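Local structure of alpha-ketoglutarate-dependent non-heme iron oxygenase EasH (Aspergillus japonicus, 5M0T) at residues R46-E51 with L82-F87; L120-G125 with F220-F225. The protein is an iron(II)- and 2-oxoglutarate-dependent oxygenase of the phytanoyl-CoA dioxygenase family that takes part in cycloclavine biosynthesis in the ergot alkaloid pathway. One frame throughout, in Å; residues are numbered along the deposited sequence.

Interaction 1: R46-E51 with L82-F87; sequences RRFNGE and LFSKLF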
ATOM      1  N   ARG A  46     -18.816  22.965 -13.387  1.00 57.71           N
ATOM      2  CA  ARG A  46     -20.283  22.893 -13.433  1.00 61.98           C
ATOM      3  C   ARG A  46     -20.786  21.449 -13.497  1.00 64.29           C
ATOM      4  O   ARG A  46     -21.634  21.053 -12.686  1.00 68.30           O
ATOM      5  CB  ARG A  46     -20.850  23.687 -14.623  1.00 65.05           C
ATOM      6  N   ARG A  47     -20.251  20.667 -14.436  1.00 63.50           N
ATOM      7  CA  ARG A  47     -20.661  19.267 -14.604  1.00 64.99           C
ATOM      8  C   ARG A  47     -20.274  18.386 -13.415  1.00 62.26           C
ATOM      9  O   ARG A  47     -21.079  17.568 -12.975  1.00 65.31           O
ATOM     10  CB  ARG A  47     -20.130  18.666 -15.922  1.00 66.98           C
ATOM     11  CG  ARG A  47     -20.971  19.039 -17.135  1.00 70.38           C
ATOM     12  CD  ARG A  47     -20.499  18.342 -18.398  1.00 72.91           C
ATOM     13  NE  ARG A  47     -19.136  18.739 -18.770  1.00 69.41           N
ATOM     14  CZ  ARG A  47     -18.065  17.938 -18.831  1.00 68.99           C
ATOM     15  NH1 ARG A  47     -18.140  16.633 -18.560  1.00 70.29           N
ATOM     16  NH2 ARG A  47     -16.890  18.449 -19.193  1.00 65.36           N
ATOM     17  N   PHE A  48     -19.061  18.557 -12.890  1.00 58.00           N
ATOM     18  CA  PHE A  48     -18.636  17.821 -11.696  1.00 57.24           C
ATOM     19  C   PHE A  48     -19.544  18.139 -10.502  1.00 57.82           C
ATOM     20  O   PHE A  48     -20.037  17.228  -9.847  1.00 57.63           O
ATOM     21  CB  PHE A  48     -17.172  18.122 -11.344  1.00 55.43           C
ATOM     22  CG  PHE A  48     -16.632  17.275 -10.222  1.00 52.34           C
ATOM     23  CD1 PHE A  48     -16.516  15.901 -10.375  1.00 53.41           C
ATOM     24  CD2 PHE A  48     -16.243  17.848  -9.013  1.00 52.48           C
ATOM     25  CE1 PHE A  48     -16.031  15.112  -9.352  1.00 53.12           C
ATOM     26  CE2 PHE A  48     -15.748  17.065  -7.988  1.00 50.12           C
ATOM     27  CZ  PHE A  48     -15.640  15.699  -8.157  1.00 51.59           C
ATOM     28  N   ASN A  49     -19.782  19.426 -10.249  1.00 58.15           N
ATOM     29  CA  ASN A  49     -20.742  19.850  -9.211  1.00 60.73           C
ATOM     30  C   ASN A  49     -22.126  19.224  -9.388  1.00 67.33           C
ATOM     31  O   ASN A  49     -22.697  18.735  -8.416  1.00 73.28           O
ATOM     32  CB  ASN A  49     -20.856  21.383  -9.139  1.00 59.61           C
ATOM     33  CG  ASN A  49     -19.691  22.023  -8.389  1.00 56.06           C
ATOM     34  OD1 ASN A  49     -19.108  21.424  -7.487  1.00 53.36           O
ATOM     35  ND2 ASN A  49     -19.342  23.246  -8.774  1.00 55.82           N
ATOM     36  N   GLY A  50     -22.646  19.222 -10.620  1.00 68.27           N
ATOM     37  CA  GLY A  50     -23.919  18.563 -10.932  1.00 69.85           C
ATOM     38  C   GLY A  50     -23.965  17.105 -10.494  1.00 70.45           C
ATOM     39  O   GLY A  50     -24.928  16.682  -9.855  1.00 72.03           O
ATOM     40  N   GLU A  51     -22.912  16.352 -10.825  1.00 67.81           N
ATOM     41  CA  GLU A  51     -22.772  14.938 -10.424  1.00 68.07           C
ATOM     42  C   GLU A  51     -22.659  14.746  -8.900  1.00 66.37           C
ATOM     43  O   GLU A  51     -23.220  13.803  -8.344  1.00 68.64           O
ATOM     44  CB  GLU A  51     -21.546  14.290 -11.110  1.00 66.39           C
ATOM     45  CG  GLU A  51     -21.673  14.117 -12.624  1.00 68.62           C
ATOM     46  CD  GLU A  51     -20.640  13.159 -13.234  1.00 68.49           C
ATOM     47  OE1 GLU A  51     -19.407  13.366 -13.068  1.00 62.55           O
ATOM     48  OE2 GLU A  51     -21.074  12.184 -13.895  1.00 70.66           O
ATOM     49  N   LEU A  82     -16.896   6.140  -7.536  1.00 65.77           N
ATOM     50  CA  LEU A  82     -18.228   5.532  -7.439  1.00 69.33           C
ATOM     51  C   LEU A  82     -19.354   6.491  -7.836  1.00 68.30           C
ATOM     52  O   LEU A  82     -20.418   6.042  -8.243  1.00 72.48           O
ATOM     53  CB  LEU A  82     -18.479   5.010  -6.013  1.00 73.09           C
ATOM     54  CG  LEU A  82     -18.964   3.557  -5.935  1.00 81.59           C
ATOM     55  CD1 LEU A  82     -19.052   3.168  -4.465  1.00 86.22           C
ATOM     56  CD2 LEU A  82     -20.291   3.306  -6.658  1.00 87.68           C
ATOM     57  N   PHE A  83     -19.109   7.801  -7.738  1.00 66.98           N
ATOM     58  CA  PHE A  83     -20.152   8.825  -7.878  1.00 68.96           C
ATOM     59  C   PHE A  83     -20.016   9.761  -9.088  1.00 66.37           C
ATOM     60  O   PHE A  83     -20.974  10.463  -9.409  1.00 66.53           O
ATOM     61  CB  PHE A  83     -20.224   9.660  -6.599  1.00 68.57           C
ATOM     62  CG  PHE A  83     -20.354   8.832  -5.343  1.00 72.84           C
ATOM     63  CD1 PHE A  83     -21.547   8.180  -5.038  1.00 74.42           C
ATOM     64  CD2 PHE A  83     -19.281   8.691  -4.459  1.00 77.69           C
ATOM     65  CE1 PHE A  83     -21.682   7.415  -3.889  1.00 75.75           C
ATOM     66  CE2 PHE A  83     -19.408   7.918  -3.304  1.00 77.75           C
ATOM     67  CZ  PHE A  83     -20.614   7.289  -3.015  1.00 77.65           C
ATOM     68  N   SER A  84     -18.864   9.756  -9.772  1.00 61.51           N
ATOM     69  CA  SER A  84     -18.573  10.745 -10.822  1.00 59.94           C
ATOM     70  C   SER A  84     -17.915  10.160 -12.079  1.00 59.46           C
ATOM     71  O   SER A  84     -16.769   9.703 -12.047  1.00 55.73           O
ATOM     72  CB  SER A  84     -17.679  11.849 -10.264  1.00 56.95           C
ATOM     73  OG  SER A  84     -17.443  12.847 -11.238  1.00 57.78           O
ATOM     74  N   LYS A  85     -18.656  10.201 -13.183  1.00 62.69           N
ATOM     75  CA  LYS A  85     -18.165   9.818 -14.503  1.00 64.14           C
ATOM     76  C   LYS A  85     -17.029  10.731 -14.942  1.00 62.56           C
ATOM     77  O   LYS A  85     -16.031  10.259 -15.502  1.00 65.92           O
ATOM     78  CB  LYS A  85     -19.309   9.853 -15.535  1.00 68.74           C
ATOM     79  CG  LYS A  85     -18.999   9.177 -16.872  1.00 71.06           C
ATOM     80  CD  LYS A  85     -20.245   9.126 -17.745  1.00 74.87           C
ATOM     81  CE  LYS A  85     -19.905   8.812 -19.195  1.00 77.81           C
ATOM     82  NZ  LYS A  85     -18.995   7.640 -19.333  1.00 76.11           N
ATOM     83  N   LEU A  86     -17.175  12.025 -14.671  1.00 60.70           N
ATOM     84  CA  LEU A  86     -16.142  13.004 -14.975  1.00 58.81           C
ATOM     85  C   LEU A  86     -14.828  12.697 -14.228  1.00 56.28           C
ATOM     86  O   LEU A  86     -13.739  12.903 -14.776  1.00 56.15           O
ATOM     87  CB  LEU A  86     -16.651  14.418 -14.662  1.00 59.16           C
ATOM     88  CG  LEU A  86     -15.763  15.606 -15.078  1.00 58.53           C
ATOM     89  CD1 LEU A  86     -16.628  16.801 -15.500  1.00 59.71           C
ATOM     90  CD2 LEU A  86     -14.752  16.009 -13.991  1.00 55.72           C
ATOM     91  N   PHE A  87     -14.923  12.196 -12.998  1.00 53.24           N
ATOM     92  CA  PHE A  87     -13.737  11.770 -12.251  1.00 50.59           C
ATOM     93  C   PHE A  87     -13.076  10.568 -12.947  1.00 50.24           C
ATOM     94  O   PHE A  87     -11.893  10.588 -13.272  1.00 47.45           O
ATOM     95  CB  PHE A  87     -14.114  11.406 -10.809  1.00 49.96           C
ATOM     96  CG  PHE A  87     -12.949  11.190  -9.919  1.00 47.89           C
ATOM     97  CD1 PHE A  87     -12.301   9.961  -9.881  1.00 48.64           C
ATOM     98  CD2 PHE A  87     -12.508  12.210  -9.095  1.00 46.85           C
ATOM     99  CE1 PHE A  87     -11.200   9.769  -9.065  1.00 47.81           C
ATOM    100  CE2 PHE A  87     -11.422  12.019  -8.268  1.00 45.47           C
ATOM    101  CZ  PHE A  87     -10.758  10.801  -8.252  1.00 46.09           C
TER
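A polar contact at a helix N-terminus joins Glu51, near the end of helix 42-52, to Ser84, Lys85 and Leu86, where helix 85-91 begins, on the outer side of the main sheet. The carboxylate is gripped by three donors. Leu86 N donates to the syn lone pair of Glu51 OE1 at 3.1 Å, with an N-H...O angle of 163°. The same oxygen takes the hydroxyl of Ser84 at 2.7 Å between OG and OE1, coming from above the carboxylate plane. Glu51 OE2 accepts from Lys85 N at 3.2 Å, a more bent bond whose donor is tilted from that plane, and these bonds together fix the rotation of the group. Ser84 is itself the N-cap: with OG anti to its backbone N (chi1 -177°), it accepts from Phe87 N while donating to Glu51. The negative charge thus faces first-turn amides, where the helix dipole would be expected to favour it.

Beside this polar cluster, Leu86 divides its two methyls. CD2 packs against Phe48, 4.0 Å from CD1 of the ring, whereas CD1 lies over one face of the Arg47 guanidinium, 3.4 Å from NH1. Salt bridges to Asp43 and Glu90 hold that guanidinium in place. The Phe48 ring also presents an edge to the serine, CE1 lying 3.3 Å from Ser84 OG, and stacks with Phe225 of the sheet. Such a glutamate, borrowed from another helix to supplement a serine N-cap, is a tertiary form of helix N-terminal capping, here bordered by the hydrophobic layer between helices and the cupin-fold sheet.

Interaction 2: L120-G125 with F220-F225; sequences LETEPG and FLRRGF. With AKG (2-oxoglutaric acid), chain D.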
ATOM      1  N   LEU A 120     -14.836  18.608  -0.209  1.00 48.36           N
ATOM      2  CA  LEU A 120     -14.861  19.128   1.158  1.00 47.72           C
ATOM      3  C   LEU A 120     -15.510  20.513   1.195  1.00 47.79           C
ATOM      4  O   LEU A 120     -14.911  21.492   0.749  1.00 49.78           O
ATOM      5  CB  LEU A 120     -13.445  19.185   1.748  1.00 46.29           C
ATOM      6  CG  LEU A 120     -12.648  17.871   1.911  1.00 47.07           C
ATOM      7  CD1 LEU A 120     -11.300  18.162   2.567  1.00 44.96           C
ATOM      8  CD2 LEU A 120     -13.389  16.795   2.702  1.00 49.49           C
ATOM      9  N   GLU A 121     -16.720  20.586   1.746  1.00 47.70           N
ATOM     10  CA  GLU A 121     -17.489  21.825   1.829  1.00 50.12           C
ATOM     11  C   GLU A 121     -17.489  22.362   3.291  1.00 48.21           C
ATOM     12  O   GLU A 121     -17.944  21.672   4.214  1.00 49.91           O
ATOM     13  CB  GLU A 121     -18.920  21.564   1.325  1.00 55.69           C
ATOM     14  CG  GLU A 121     -19.544  22.703   0.529  1.00 61.45           C
ATOM     15  CD  GLU A 121     -20.849  22.306  -0.151  1.00 68.27           C
ATOM     16  OE1 GLU A 121     -21.854  22.138   0.583  1.00 71.24           O
ATOM     17  OE2 GLU A 121     -20.879  22.168  -1.404  1.00 76.00           O
ATOM     18  N   THR A 122     -16.971  23.567   3.495  1.00 44.33           N
ATOM     19  CA  THR A 122     -16.940  24.180   4.832  1.00 44.96           C
ATOM     20  C   THR A 122     -18.080  25.190   4.942  1.00 44.53           C
ATOM     21  O   THR A 122     -18.261  26.027   4.066  1.00 43.88           O
ATOM     22  CB  THR A 122     -15.592  24.866   5.138  1.00 44.09           C
ATOM     23  OG1 THR A 122     -15.366  25.938   4.214  1.00 44.41           O
ATOM     24  CG2 THR A 122     -14.440  23.877   5.010  1.00 43.50           C
ATOM     25  N   GLU A 123     -18.852  25.085   6.009  1.00 45.29           N
ATOM     26  CA  GLU A 123     -20.002  25.962   6.236  1.00 47.16           C
ATOM     27  C   GLU A 123     -19.568  27.296   6.867  1.00 45.28           C
ATOM     28  O   GLU A 123     -18.454  27.418   7.355  1.00 43.94           O
ATOM     29  CB  GLU A 123     -21.024  25.243   7.125  1.00 49.72           C
ATOM     30  CG  GLU A 123     -21.556  23.946   6.510  1.00 52.10           C
ATOM     31  CD  GLU A 123     -22.502  23.185   7.428  1.00 56.26           C
ATOM     32  OE1 GLU A 123     -22.433  23.383   8.663  1.00 58.53           O
ATOM     33  OE2 GLU A 123     -23.332  22.401   6.910  1.00 60.08           O
ATOM     34  N   PRO A 124     -20.447  28.306   6.853  1.00 45.66           N
ATOM     35  CA  PRO A 124     -20.179  29.526   7.610  1.00 45.00           C
ATOM     36  C   PRO A 124     -19.882  29.232   9.086  1.00 45.65           C
ATOM     37  O   PRO A 124     -20.583  28.428   9.714  1.00 46.65           O
ATOM     38  CB  PRO A 124     -21.494  30.288   7.483  1.00 46.79           C
ATOM     39  CG  PRO A 124     -22.037  29.851   6.172  1.00 47.31           C
ATOM     40  CD  PRO A 124     -21.708  28.405   6.099  1.00 47.34           C
ATOM     41  N   GLY A 125     -18.831  29.852   9.614  1.00 44.72           N
ATOM     42  CA  GLY A 125     -18.397  29.632  10.993  1.00 45.51           C
ATOM     43  C   GLY A 125     -17.358  28.534  11.208  1.00 44.82           C
ATOM     44  O   GLY A 125     -16.827  28.416  12.323  1.00 44.75           O
ATOM     45  N   PHE A 220     -21.701  31.758   2.843  1.00 56.32           N
ATOM     46  CA  PHE A 220     -21.008  31.137   1.706  1.00 54.23           C
ATOM     47  C   PHE A 220     -20.480  29.747   2.066  1.00 53.16           C
ATOM     48  O   PHE A 220     -19.704  29.604   3.032  1.00 51.81           O
ATOM     49  CB  PHE A 220     -19.853  32.024   1.241  1.00 53.57           C
ATOM     50  CG  PHE A 220     -19.359  31.717  -0.147  1.00 52.62           C
ATOM     51  CD1 PHE A 220     -18.399  30.737  -0.361  1.00 52.37           C
ATOM     52  CD2 PHE A 220     -19.870  32.406  -1.247  1.00 53.40           C
ATOM     53  CE1 PHE A 220     -17.948  30.461  -1.656  1.00 51.49           C
ATOM     54  CE2 PHE A 220     -19.424  32.137  -2.530  1.00 53.49           C
ATOM     55  CZ  PHE A 220     -18.457  31.177  -2.737  1.00 52.53           C
ATOM     56  N   LEU A 221     -20.906  28.740   1.291  1.00 53.43           N
ATOM     57  CA  LEU A 221     -20.384  27.379   1.394  1.00 53.86           C
ATOM     58  C   LEU A 221     -19.191  27.269   0.460  1.00 51.06           C
ATOM     59  O   LEU A 221     -19.352  27.343  -0.759  1.00 50.10           O
ATOM     60  CB  LEU A 221     -21.431  26.347   0.990  1.00 57.12           C
ATOM     61  CG  LEU A 221     -22.717  26.346   1.798  1.00 67.43           C
ATOM     62  CD1 LEU A 221     -23.865  26.003   0.855  1.00 70.85           C
ATOM     63  CD2 LEU A 221     -22.664  25.409   3.012  1.00 69.88           C
ATOM     64  N   ARG A 222     -18.008  27.091   1.038  1.00 48.40           N
ATOM     65  CA  ARG A 222     -16.742  27.040   0.289  1.00 48.00           C
ATOM     66  C   ARG A 222     -16.440  25.577  -0.047  1.00 46.46           C
ATOM     67  O   ARG A 222     -16.212  24.780   0.850  1.00 46.46           O
ATOM     68  CB  ARG A 222     -15.636  27.727   1.120  1.00 46.42           C
ATOM     69  CG  ARG A 222     -14.183  27.549   0.689  1.00 46.45           C
ATOM     70  CD  ARG A 222     -13.681  26.165   1.049  1.00 46.92           C
ATOM     71  NE  ARG A 222     -12.297  26.096   1.426  1.00 47.65           N
ATOM     72  CZ  ARG A 222     -11.662  24.962   1.721  1.00 49.79           C
ATOM     73  NH1 ARG A 222     -12.270  23.767   1.669  1.00 49.17           N
ATOM     74  NH2 ARG A 222     -10.384  25.026   2.048  1.00 55.52           N
ATOM     75  N   ARG A 223     -16.480  25.221  -1.331  1.00 47.52           N
ATOM     76  CA  ARG A 223     -16.345  23.826  -1.754  1.00 46.97           C
ATOM     77  C   ARG A 223     -14.990  23.594  -2.413  1.00 43.62           C
ATOM     78  O   ARG A 223     -14.695  24.185  -3.448  1.00 41.68           O
ATOM     79  CB  ARG A 223     -17.461  23.443  -2.722  1.00 53.99           C
ATOM     80  CG  ARG A 223     -17.362  21.997  -3.198  1.00 58.46           C
ATOM     81  CD  ARG A 223     -18.679  21.323  -3.567  1.00 66.81           C
ATOM     82  NE  ARG A 223     -19.711  22.194  -4.130  1.00 72.36           N
ATOM     83  CZ  ARG A 223     -20.843  21.751  -4.682  1.00 82.44           C
ATOM     84  NH1 ARG A 223     -21.110  20.443  -4.774  1.00 84.14           N
ATOM     85  NH2 ARG A 223     -21.717  22.626  -5.165  1.00 91.95           N
ATOM     86  N   GLY A 224     -14.175  22.745  -1.799  1.00 41.15           N
ATOM     87  CA  GLY A 224     -12.881  22.339  -2.349  1.00 40.69           C
ATOM     88  C   GLY A 224     -12.905  20.894  -2.805  1.00 40.75           C
ATOM     89  O   GLY A 224     -13.805  20.140  -2.430  1.00 41.24           O
ATOM     90  N   PHE A 225     -11.903  20.508  -3.595  1.00 38.62           N
ATOM     91  CA  PHE A 225     -11.843  19.175  -4.204  1.00 39.04           C
ATOM     92  C   PHE A 225     -10.417  18.641  -4.148  1.00 38.67           C
ATOM     93  O   PHE A 225      -9.675  18.775  -5.119  1.00 37.56           O
ATOM     94  CB  PHE A 225     -12.375  19.293  -5.641  1.00 40.08           C
ATOM     95  CG  PHE A 225     -12.241  18.059  -6.481  1.00 41.90           C
ATOM     96  CD1 PHE A 225     -12.296  16.783  -5.944  1.00 43.81           C
ATOM     97  CD2 PHE A 225     -12.101  18.187  -7.854  1.00 45.62           C
ATOM     98  CE1 PHE A 225     -12.177  15.669  -6.753  1.00 44.76           C
ATOM     99  CE2 PHE A 225     -11.982  17.079  -8.661  1.00 46.97           C
ATOM    100  CZ  PHE A 225     -12.019  15.818  -8.112  1.00 46.78           C
TER
HETATM  101  C1  AKG D 302      -6.849  17.700   4.507  1.00 48.84           C
HETATM  102  O1  AKG D 302      -5.874  16.955   4.598  1.00 43.42           O
HETATM  103  O2  AKG D 302      -8.054  17.394   4.926  1.00 57.14           O
HETATM  104  C2  AKG D 302      -6.779  19.097   3.875  1.00 51.08           C
HETATM  105  O5  AKG D 302      -5.696  19.649   3.833  1.00 37.44           O
HETATM  106  C3  AKG D 302      -8.008  19.749   3.295  1.00 44.68           C
HETATM  107  C4  AKG D 302      -7.757  21.181   2.853  1.00 38.04           C
HETATM  108  C5  AKG D 302      -8.966  21.881   2.296  1.00 49.99           C
HETATM  109  O3  AKG D 302     -10.016  21.130   2.054  1.00 52.71           O
HETATM  110  O4  AKG D 302      -8.954  23.071   2.078  1.00 41.12           O
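Arg222 runs obliquely past Thr122, its CD 3.6 Å from Thr122 OG1, on the sheet face that also carries Leu120. Bends at chi2 (-75°) and chi3 (-146°) turn the guanidinium back along the neighbouring strand, so that the Leu120 carbonyl lies at its edge, in plane, as does the C5 carboxylate of 2-oxoglutarate. NH2 of Arg222 is modelled 2.4 Å from O4 of the ligand, closer than a normal hydrogen bond, so the exact length is doubtful; NH1 adds a weak bond to O3, and Gly167 O takes a bond from NH2. Leu120 CD1 packs against the ligand as well, 3.3 Å from AKG O3.

Beneath these groups the strands are antiparallel. Leu120 pairs with Gly224 and Thr122 with Arg222 through two N-H...O bonds each.

The other face carries Glu121 and Arg223. Glu121 OE2 sits over one face of the guanidinium, 3.0 Å from Arg223 NE, with the two planes 87° apart; no N-H points at it, and Asp53 is the stronger partner of Arg223. The polar attraction between Glu121 and Arg223 is therefore one of charge, whereas Arg222 turns its N-H groups toward the distal carboxylate of 2-oxoglutarate, consistent with recognition of that end of the cosubstrate.

Overall arrangement
Interaction 1 and interaction 2 lie 18 Å apart between centres and meet along strand 222-231, which helix 42-52 packs against. Phe225, at the end of 220-225, lies against both segments of interaction 1: its CZ is 3.6 Å from Phe48 CZ and 3.8 Å from Phe87 CD2. Two residues earlier on the same strand, Asn49 OD1 lies 3.3 Å from Arg223 CZ. The helices thus back the side of the sheet that carries Arg223 and Phe225, while Leu120 and Arg222 point to 2-oxoglutarate from the other. The side chain of Leu120 is about 7 Å from the iron(II) ion, which His132, Glu134 and His210 hold; the side chain of Phe48 remains about 12 Å from a bound 2-oxoglutarate.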